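Local coordinates for CELL WALL surface anchor family protein (Streptococcus pneumoniae, PDB 2WW8) that probably recognises host cells as the adhesin of the pneumococcal pilus, using an integrin-like domain carried on an elongated stalk of beta-rich domains, at residues S393-F398 with D428-A433; G423-D428 with N524-P529. All blocks are in the same frame, centred on the assembly; numbering follows the deposited sequence.

Contact 1: S393-F398 with D428-A433; sequences SYPINF and DFITQA
Ile396 and Phe429 form a single antiparallel bridge between 393-398 and 428-433, whose end-to-end directions are 138° apart. It is a non-hydrogen-bonded pair, with two backbone hydrogen bonds on the residues flanking it: Ile430 N to Pro395 O at 2.8 Å, and Asn397 N to Asp428 O, also 2.8 Å and nearly straight. Phe429 CA adds a CA-H...O contact to Pro395 O. The CA atoms are 4.3 Å apart at Ile396 and Phe429 but 6.0 Å apart at Tyr394 and Thr431, where the chains splay. The Tyr394 ring lies against the backbone of Thr431, whose CA sits 4.0 Å from the ring centroid and 24° off its normal, a CH-pi contact over one face; Thr431 CG2 reaches the same ring at CG and CD2. The ring's hydroxyl is held by Glu437. Phe429 presents its edge to Tyr394 O, which lies in the ring plane 3.4 Å from Phe429 CD1, while Ile396 CG1 touches CE1 of that ring at 3.7 Å. Asn397 has CG anti to its backbone N (chi1 179°), which lays CB and OD1 against Ile430 CG1. Its ND2 donates to a water whose oxygen lies 2.6 Å from Asp428 OD1, to which it donates; OD2 of this aspartate forms a salt bridge with Lys417. Ile430 O is buried without a polar partner. Asn397 centres an inverse gamma turn, and the bridge joins the loops flanking helix 407-416, in a domain whose parallel sheet and magnesium site suggest a von Willebrand A (integrin I)-like fold.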
ATOM      1  N   SER A 393       1.570 -21.458 -49.764  1.00 12.95           N
ATOM      2  CA  SER A 393       0.141 -21.162 -49.988  1.00 12.63           C
ATOM      3  C   SER A 393      -0.522 -22.515 -50.289  1.00 14.82           C
ATOM      4  O   SER A 393       0.178 -23.500 -50.614  1.00 15.32           O
ATOM      5  CB  SER A 393      -0.000 -20.197 -51.199  1.00 13.27           C
ATOM      6  OG  SER A 393       0.685 -20.709 -52.337  1.00 14.16           O
ATOM      7  N   TYR A 394      -1.848 -22.594 -50.209  1.00 13.79           N
ATOM      8  CA  TYR A 394      -2.587 -23.784 -50.674  1.00 13.54           C
ATOM      9  C   TYR A 394      -2.808 -23.689 -52.181  1.00 12.24           C
ATOM     10  O   TYR A 394      -2.985 -22.604 -52.689  1.00 14.01           O
ATOM     11  CB  TYR A 394      -3.934 -23.941 -49.980  1.00 12.29           C
ATOM     12  CG  TYR A 394      -3.808 -24.399 -48.523  1.00 12.48           C
ATOM     13  CD1 TYR A 394      -3.380 -25.675 -48.193  1.00 14.46           C
ATOM     14  CD2 TYR A 394      -4.252 -23.579 -47.502  1.00 16.19           C
ATOM     15  CE1 TYR A 394      -3.321 -26.109 -46.867  1.00 11.08           C
ATOM     16  CE2 TYR A 394      -4.253 -23.988 -46.190  1.00 15.32           C
ATOM     17  CZ  TYR A 394      -3.778 -25.243 -45.879  1.00 15.63           C
ATOM     18  OH  TYR A 394      -3.717 -25.575 -44.550  1.00 11.68           O
ATOM     19  N   PRO A 395      -2.758 -24.817 -52.896  1.00 12.91           N
ATOM     20  CA  PRO A 395      -2.922 -24.829 -54.352  1.00 13.54           C
ATOM     21  C   PRO A 395      -4.409 -24.570 -54.711  1.00 14.46           C
ATOM     22  O   PRO A 395      -5.320 -25.052 -54.029  1.00 13.11           O
ATOM     23  CB  PRO A 395      -2.491 -26.261 -54.762  1.00 13.21           C
ATOM     24  CG  PRO A 395      -2.826 -27.119 -53.563  1.00 12.31           C
ATOM     25  CD  PRO A 395      -2.546 -26.174 -52.358  1.00 14.30           C
ATOM     26  N   ILE A 396      -4.616 -23.816 -55.782  1.00 13.78           N
ATOM     27  CA  ILE A 396      -5.895 -23.694 -56.427  1.00 14.50           C
ATOM     28  C   ILE A 396      -6.120 -25.054 -57.112  1.00 16.77           C
ATOM     29  O   ILE A 396      -5.173 -25.662 -57.687  1.00 15.93           O
ATOM     30  CB  ILE A 396      -5.781 -22.576 -57.422  1.00 14.93           C
ATOM     31  CG1 ILE A 396      -5.462 -21.298 -56.627  1.00 13.29           C
ATOM     32  CG2 ILE A 396      -7.036 -22.478 -58.362  1.00 11.65           C
ATOM     33  CD1 ILE A 396      -5.145 -20.088 -57.505  1.00 12.09           C
ATOM     34  N   ASN A 397      -7.366 -25.530 -57.014  1.00 15.97           N
ATOM     35  CA  ASN A 397      -7.709 -26.902 -57.406  1.00 15.46           C
ATOM     36  C   ASN A 397      -7.990 -26.999 -58.907  1.00 15.16           C
ATOM     37  O   ASN A 397      -9.115 -27.234 -59.302  1.00 14.44           O
ATOM     38  CB  ASN A 397      -8.872 -27.404 -56.528  1.00 15.18           C
ATOM     39  CG  ASN A 397      -9.322 -28.813 -56.864  1.00 16.07           C
ATOM     40  OD1 ASN A 397      -8.508 -29.664 -57.118  1.00 14.31           O
ATOM     41  ND2 ASN A 397     -10.620 -29.044 -56.926  1.00 16.30           N
ATOM     42  N   PHE A 398      -6.970 -26.796 -59.747  1.00 14.36           N
ATOM     43  CA  PHE A 398      -7.107 -27.001 -61.203  1.00 16.13           C
ATOM     44  C   PHE A 398      -7.436 -28.430 -61.598  1.00 16.93           C
ATOM     45  O   PHE A 398      -6.907 -29.374 -61.007  1.00 18.77           O
ATOM     46  CB  PHE A 398      -5.841 -26.518 -61.945  1.00 14.70           C
ATOM     47  CG  PHE A 398      -5.674 -24.995 -61.939  1.00 13.50           C
ATOM     48  CD1 PHE A 398      -6.569 -24.186 -62.625  1.00 12.26           C
ATOM     49  CD2 PHE A 398      -4.644 -24.386 -61.258  1.00 13.73           C
ATOM     50  CE1 PHE A 398      -6.430 -22.804 -62.627  1.00 14.89           C
ATOM     51  CE2 PHE A 398      -4.476 -22.975 -61.213  1.00 13.78           C
ATOM     52  CZ  PHE A 398      -5.365 -22.188 -61.932  1.00 16.44           C
ATOM     53  N   ASP A 428     -12.494 -23.997 -53.681  1.00 15.86           N
ATOM     54  CA  ASP A 428     -11.729 -24.168 -54.916  1.00 13.78           C
ATOM     55  C   ASP A 428     -10.200 -24.161 -54.695  1.00 12.66           C
ATOM     56  O   ASP A 428      -9.444 -24.164 -55.656  1.00 13.30           O
ATOM     57  CB  ASP A 428     -12.146 -23.183 -56.030  1.00 11.76           C
ATOM     58  CG  ASP A 428     -13.559 -23.409 -56.495  1.00 15.54           C
ATOM     59  OD1 ASP A 428     -13.909 -24.586 -56.759  1.00 19.68           O
ATOM     60  OD2 ASP A 428     -14.389 -22.468 -56.609  1.00 19.13           O
ATOM     61  N   PHE A 429      -9.752 -24.235 -53.447  1.00 13.73           N
ATOM     62  CA  PHE A 429      -8.375 -24.644 -53.103  1.00 13.99           C
ATOM     63  C   PHE A 429      -8.317 -26.069 -52.569  1.00 14.81           C
ATOM     64  O   PHE A 429      -9.323 -26.548 -52.016  1.00 15.39           O
ATOM     65  CB  PHE A 429      -7.905 -23.781 -51.962  1.00 12.94           C
ATOM     66  CG  PHE A 429      -7.614 -22.362 -52.343  1.00 12.91           C
ATOM     67  CD1 PHE A 429      -6.320 -22.014 -52.726  1.00 10.37           C
ATOM     68  CD2 PHE A 429      -8.621 -21.387 -52.308  1.00  9.90           C
ATOM     69  CE1 PHE A 429      -6.008 -20.673 -53.005  1.00 13.68           C
ATOM     70  CE2 PHE A 429      -8.326 -20.025 -52.601  1.00 11.81           C
ATOM     71  CZ  PHE A 429      -7.004 -19.701 -52.991  1.00 11.67           C
ATOM     72  N   ILE A 430      -7.164 -26.736 -52.686  1.00 14.81           N
ATOM     73  CA  ILE A 430      -6.994 -28.013 -51.949  1.00 16.18           C
ATOM     74  C   ILE A 430      -6.411 -27.694 -50.585  1.00 16.86           C
ATOM     75  O   ILE A 430      -5.280 -27.216 -50.488  1.00 18.40           O
ATOM     76  CB  ILE A 430      -6.143 -29.075 -52.702  1.00 17.64           C
ATOM     77  CG1 ILE A 430      -6.695 -29.315 -54.123  1.00 16.89           C
ATOM     78  CG2 ILE A 430      -6.132 -30.399 -51.925  1.00 16.05           C
ATOM     79  CD1 ILE A 430      -5.604 -29.786 -55.071  1.00 23.40           C
ATOM     80  N   THR A 431      -7.141 -27.964 -49.515  1.00 15.44           N
ATOM     81  CA  THR A 431      -6.578 -27.562 -48.211  1.00 18.21           C
ATOM     82  C   THR A 431      -6.502 -28.744 -47.257  1.00 19.34           C
ATOM     83  O   THR A 431      -6.151 -28.555 -46.119  1.00 21.13           O
ATOM     84  CB  THR A 431      -7.509 -26.534 -47.546  1.00 16.75           C
ATOM     85  OG1 THR A 431      -8.772 -27.153 -47.309  1.00 20.05           O
ATOM     86  CG2 THR A 431      -7.685 -25.279 -48.442  1.00 14.76           C
ATOM     87  N   GLN A 432      -6.829 -29.943 -47.723  1.00 21.97           N
ATOM     88  CA  GLN A 432      -6.702 -31.164 -46.930  1.00 23.17           C
ATOM     89  C   GLN A 432      -6.316 -32.327 -47.835  1.00 21.65           C
ATOM     90  O   GLN A 432      -6.704 -32.350 -48.994  1.00 20.65           O
ATOM     91  CB  GLN A 432      -8.059 -31.534 -46.308  1.00 24.20           C
ATOM     92  CG  GLN A 432      -8.378 -30.647 -45.088  1.00 30.82           C
ATOM     93  CD  GLN A 432      -9.508 -31.282 -44.290  1.00 42.49           C
ATOM     94  OE1 GLN A 432      -9.596 -32.520 -44.214  1.00 41.69           O
ATOM     95  NE2 GLN A 432     -10.395 -30.450 -43.725  1.00 41.95           N
ATOM     96  N   ALA A 433      -5.561 -33.290 -47.300  1.00 19.07           N
ATOM     97  CA  ALA A 433      -5.171 -34.496 -48.050  1.00 20.80           C
ATOM     98  C   ALA A 433      -4.950 -35.645 -47.058  1.00 21.43           C
ATOM     99  O   ALA A 433      -4.333 -35.473 -45.986  1.00 21.12           O
ATOM    100  CB  ALA A 433      -3.842 -34.247 -48.814  1.00 19.27           C
TER
HETATM  101  O   HOH W   1     -12.820 -26.972 -57.064  1.00 22.65           O

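Contact 2: G423-D428 with N524-P529; sequences GILLSD and NGNIAP. With CA (calcium ion), chain C.
The C-terminal part of helix 516-526, which leads into a calcium site, meets the loop 423-428 here, and one asparagine serves both. Asn526 gives its backbone O to the calcium ion at 2.3 Å, while its side-chain amide is turned to the loop. Three waters also bind the ion, and Asp367 and Asp530 complete the protein part of the site. The carbonyl and the side chain of Asn526 thus have separate tasks: one is a metal ligand, the other grips a neighbouring backbone with both ends of its amide. Asn526 ND2 donates to Ile424 O at 2.8 Å in a bent bond, approaching in the carbonyl plane on a lone pair, although that oxygen is tilted 21° out of the asparagine's own amide plane. The same ND2 is hydrogen-bonded to Tyr522 O in the preceding helical turn; with two carbonyls taking ND2 and an N-H meeting OD1, the amide's orientation is determined. With CG anti to the carbonyl carbon (chi1 -58°), the side chain extends across to the loop. Leu425 crosses it at about a right angle, and the end of the leucine returns towards the helix, Leu425 CD2 lying 3.7 Å from Gly525 O.

The approach of the main chains is close where glycines meet: the CA atoms of Gly423 and Gly525 are 4.3 Å apart, and backbone meets backbone with no side chain between. Gly423 CA also packs on Asn524 CB, while ND2 of Asn524 is bonded to Asp422 O. At the other end of the amide, Asn526 OD1 accepts from Leu426 N at 2.8 Å, with the donor tilted 22° from the side-chain carbonyl plane, and Leu426 CB lies 3.6 Å from this oxygen.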
ATOM      1  N   GLY A 423     -11.904 -13.049 -56.426  1.00 13.74           N
ATOM      2  CA  GLY A 423     -11.200 -13.989 -55.584  1.00 13.41           C
ATOM      3  C   GLY A 423     -11.645 -15.414 -55.795  1.00 13.22           C
ATOM      4  O   GLY A 423     -12.358 -15.693 -56.744  1.00 12.44           O
ATOM      5  N   ILE A 424     -11.204 -16.278 -54.894  1.00 12.52           N
ATOM      6  CA  ILE A 424     -11.440 -17.702 -55.016  1.00 12.82           C
ATOM      7  C   ILE A 424     -12.003 -18.216 -53.685  1.00 13.14           C
ATOM      8  O   ILE A 424     -11.417 -18.010 -52.651  1.00 12.92           O
ATOM      9  CB  ILE A 424     -10.129 -18.460 -55.422  1.00 13.22           C
ATOM     10  CG1 ILE A 424      -9.621 -17.948 -56.798  1.00 14.16           C
ATOM     11  CG2 ILE A 424     -10.414 -19.987 -55.494  1.00 13.16           C
ATOM     12  CD1 ILE A 424      -8.176 -18.462 -57.134  1.00 13.74           C
ATOM     13  N   LEU A 425     -13.123 -18.922 -53.747  1.00 13.76           N
ATOM     14  CA  LEU A 425     -13.727 -19.571 -52.590  1.00 13.40           C
ATOM     15  C   LEU A 425     -12.817 -20.645 -52.013  1.00 14.12           C
ATOM     16  O   LEU A 425     -12.103 -21.334 -52.741  1.00 12.12           O
ATOM     17  CB  LEU A 425     -15.019 -20.225 -53.037  1.00 12.15           C
ATOM     18  CG  LEU A 425     -16.161 -19.256 -53.341  1.00 14.27           C
ATOM     19  CD1 LEU A 425     -17.395 -20.091 -53.487  1.00 10.95           C
ATOM     20  CD2 LEU A 425     -16.385 -18.243 -52.237  1.00 13.05           C
ATOM     21  N   LEU A 426     -12.882 -20.810 -50.704  1.00 14.36           N
ATOM     22  CA  LEU A 426     -12.004 -21.797 -50.071  1.00 17.19           C
ATOM     23  C   LEU A 426     -12.190 -23.216 -50.641  1.00 16.41           C
ATOM     24  O   LEU A 426     -11.219 -23.985 -50.756  1.00 16.57           O
ATOM     25  CB  LEU A 426     -12.195 -21.813 -48.543  1.00 16.90           C
ATOM     26  CG  LEU A 426     -11.171 -22.610 -47.707  1.00 18.71           C
ATOM     27  CD1 LEU A 426      -9.717 -22.275 -47.959  1.00 20.53           C
ATOM     28  CD2 LEU A 426     -11.564 -22.517 -46.197  1.00 21.88           C
ATOM     29  N   SER A 427     -13.412 -23.527 -51.072  1.00 15.64           N
ATOM     30  CA  SER A 427     -13.676 -24.845 -51.662  1.00 17.13           C
ATOM     31  C   SER A 427     -13.017 -25.051 -53.059  1.00 17.13           C
ATOM     32  O   SER A 427     -12.964 -26.154 -53.605  1.00 19.38           O
ATOM     33  CB  SER A 427     -15.194 -25.107 -51.646  1.00 16.62           C
ATOM     34  OG  SER A 427     -15.769 -24.148 -52.503  1.00 17.23           O
ATOM     35  N   ASP A 428     -12.494 -23.997 -53.681  1.00 15.86           N
ATOM     36  CA  ASP A 428     -11.729 -24.168 -54.916  1.00 13.78           C
ATOM     37  C   ASP A 428     -10.200 -24.161 -54.695  1.00 12.66           C
ATOM     38  O   ASP A 428      -9.444 -24.164 -55.656  1.00 13.30           O
ATOM     39  CB  ASP A 428     -12.146 -23.183 -56.030  1.00 11.76           C
ATOM     40  CG  ASP A 428     -13.559 -23.409 -56.495  1.00 15.54           C
ATOM     41  OD1 ASP A 428     -13.909 -24.586 -56.759  1.00 19.68           O
ATOM     42  OD2 ASP A 428     -14.389 -22.468 -56.609  1.00 19.13           O
ATOM     43  N   ASN A 524      -9.834 -12.116 -50.705  1.00 13.89           N
ATOM     44  CA  ASN A 524     -10.963 -11.498 -51.398  1.00 15.49           C
ATOM     45  C   ASN A 524     -12.185 -12.415 -51.404  1.00 14.63           C
ATOM     46  O   ASN A 524     -13.325 -11.955 -51.276  1.00 13.79           O
ATOM     47  CB  ASN A 524     -10.630 -11.223 -52.876  1.00 15.12           C
ATOM     48  CG  ASN A 524      -9.655 -10.069 -53.035  1.00 19.33           C
ATOM     49  OD1 ASN A 524      -9.446  -9.294 -52.106  1.00 14.13           O
ATOM     50  ND2 ASN A 524      -9.058  -9.960 -54.213  1.00 12.47           N
ATOM     51  N   GLY A 525     -11.918 -13.699 -51.577  1.00 10.96           N
ATOM     52  CA  GLY A 525     -13.039 -14.634 -51.708  1.00 11.90           C
ATOM     53  C   GLY A 525     -13.740 -15.031 -50.408  1.00 11.07           C
ATOM     54  O   GLY A 525     -14.916 -15.366 -50.432  1.00 12.08           O
ATOM     55  N   ASN A 526     -13.023 -15.005 -49.285  1.00 11.70           N
ATOM     56  CA  ASN A 526     -13.499 -15.645 -48.042  1.00 12.85           C
ATOM     57  C   ASN A 526     -13.384 -14.802 -46.790  1.00 13.46           C
ATOM     58  O   ASN A 526     -13.913 -15.186 -45.729  1.00 15.35           O
ATOM     59  CB  ASN A 526     -12.618 -16.905 -47.788  1.00 13.28           C
ATOM     60  CG  ASN A 526     -12.691 -17.871 -48.964  1.00 13.61           C
ATOM     61  OD1 ASN A 526     -13.673 -18.585 -49.129  1.00 15.95           O
ATOM     62  ND2 ASN A 526     -11.742 -17.741 -49.868  1.00 10.99           N
ATOM     63  N   ILE A 527     -12.658 -13.694 -46.885  1.00 12.82           N
ATOM     64  CA  ILE A 527     -12.538 -12.826 -45.729  1.00 13.98           C
ATOM     65  C   ILE A 527     -13.131 -11.447 -45.997  1.00 12.84           C
ATOM     66  O   ILE A 527     -13.914 -10.955 -45.213  1.00 14.50           O
ATOM     67  CB  ILE A 527     -11.091 -12.711 -45.271  1.00 11.44           C
ATOM     68  CG1 ILE A 527     -10.630 -14.062 -44.686  1.00 15.03           C
ATOM     69  CG2 ILE A 527     -10.979 -11.610 -44.130  1.00 13.68           C
ATOM     70  CD1 ILE A 527      -9.335 -13.989 -44.019  1.00 18.53           C
ATOM     71  N   ALA A 528     -12.800 -10.820 -47.116  1.00 15.42           N
ATOM     72  CA  ALA A 528     -13.318  -9.503 -47.490  1.00 15.91           C
ATOM     73  C   ALA A 528     -14.860  -9.362 -47.433  1.00 18.21           C
ATOM     74  O   ALA A 528     -15.342  -8.336 -46.982  1.00 17.93           O
ATOM     75  CB  ALA A 528     -12.826  -9.113 -48.883  1.00 12.59           C
ATOM     76  N   PRO A 529     -15.643 -10.371 -47.862  1.00 17.21           N
ATOM     77  CA  PRO A 529     -17.124 -10.201 -47.836  1.00 17.82           C
ATOM     78  C   PRO A 529     -17.713 -10.222 -46.414  1.00 16.70           C
ATOM     79  O   PRO A 529     -18.842  -9.863 -46.241  1.00 17.07           O
ATOM     80  CB  PRO A 529     -17.642 -11.451 -48.590  1.00 16.96           C
ATOM     81  CG  PRO A 529     -16.401 -11.975 -49.322  1.00 19.71           C
ATOM     82  CD  PRO A 529     -15.222 -11.661 -48.431  1.00 16.34           C
TER
HETATM   83 CA    CA C1001     -15.295 -16.147 -44.222  1.00 21.55          CA
HETATM   84  O   HOH W   2     -15.484 -18.030 -45.666  1.00 19.77           O
HETATM   85  O   HOH W   3     -17.072 -17.045 -42.849  1.00 18.54           O
HETATM   86  O   HOH W   4     -17.021 -15.665 -45.900  1.00 11.58           O

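In the fold
The centres of contacts 1 and 2 lie about 12 Å apart in the domain built on the parallel sheet 269-275, 225-232, 379-386, 533-539 and 566-569, far from the centre of the elongated chain. The segments alternate in sequence, 393-398, 423-428, 428-433, 524-529, and Asp428 belongs to both contacts. The loop after helix 407-416 therefore meets helix 516-526 first and then the 393-398 segment. Direct packing joins the two contacts: Ile424 CD1 is 3.5 Å from Ile396 CD1, and Thr431 CG2 touches Leu426 CD1. One continuous loop thus links the surroundings of the calcium site to the segment following strand 392-393.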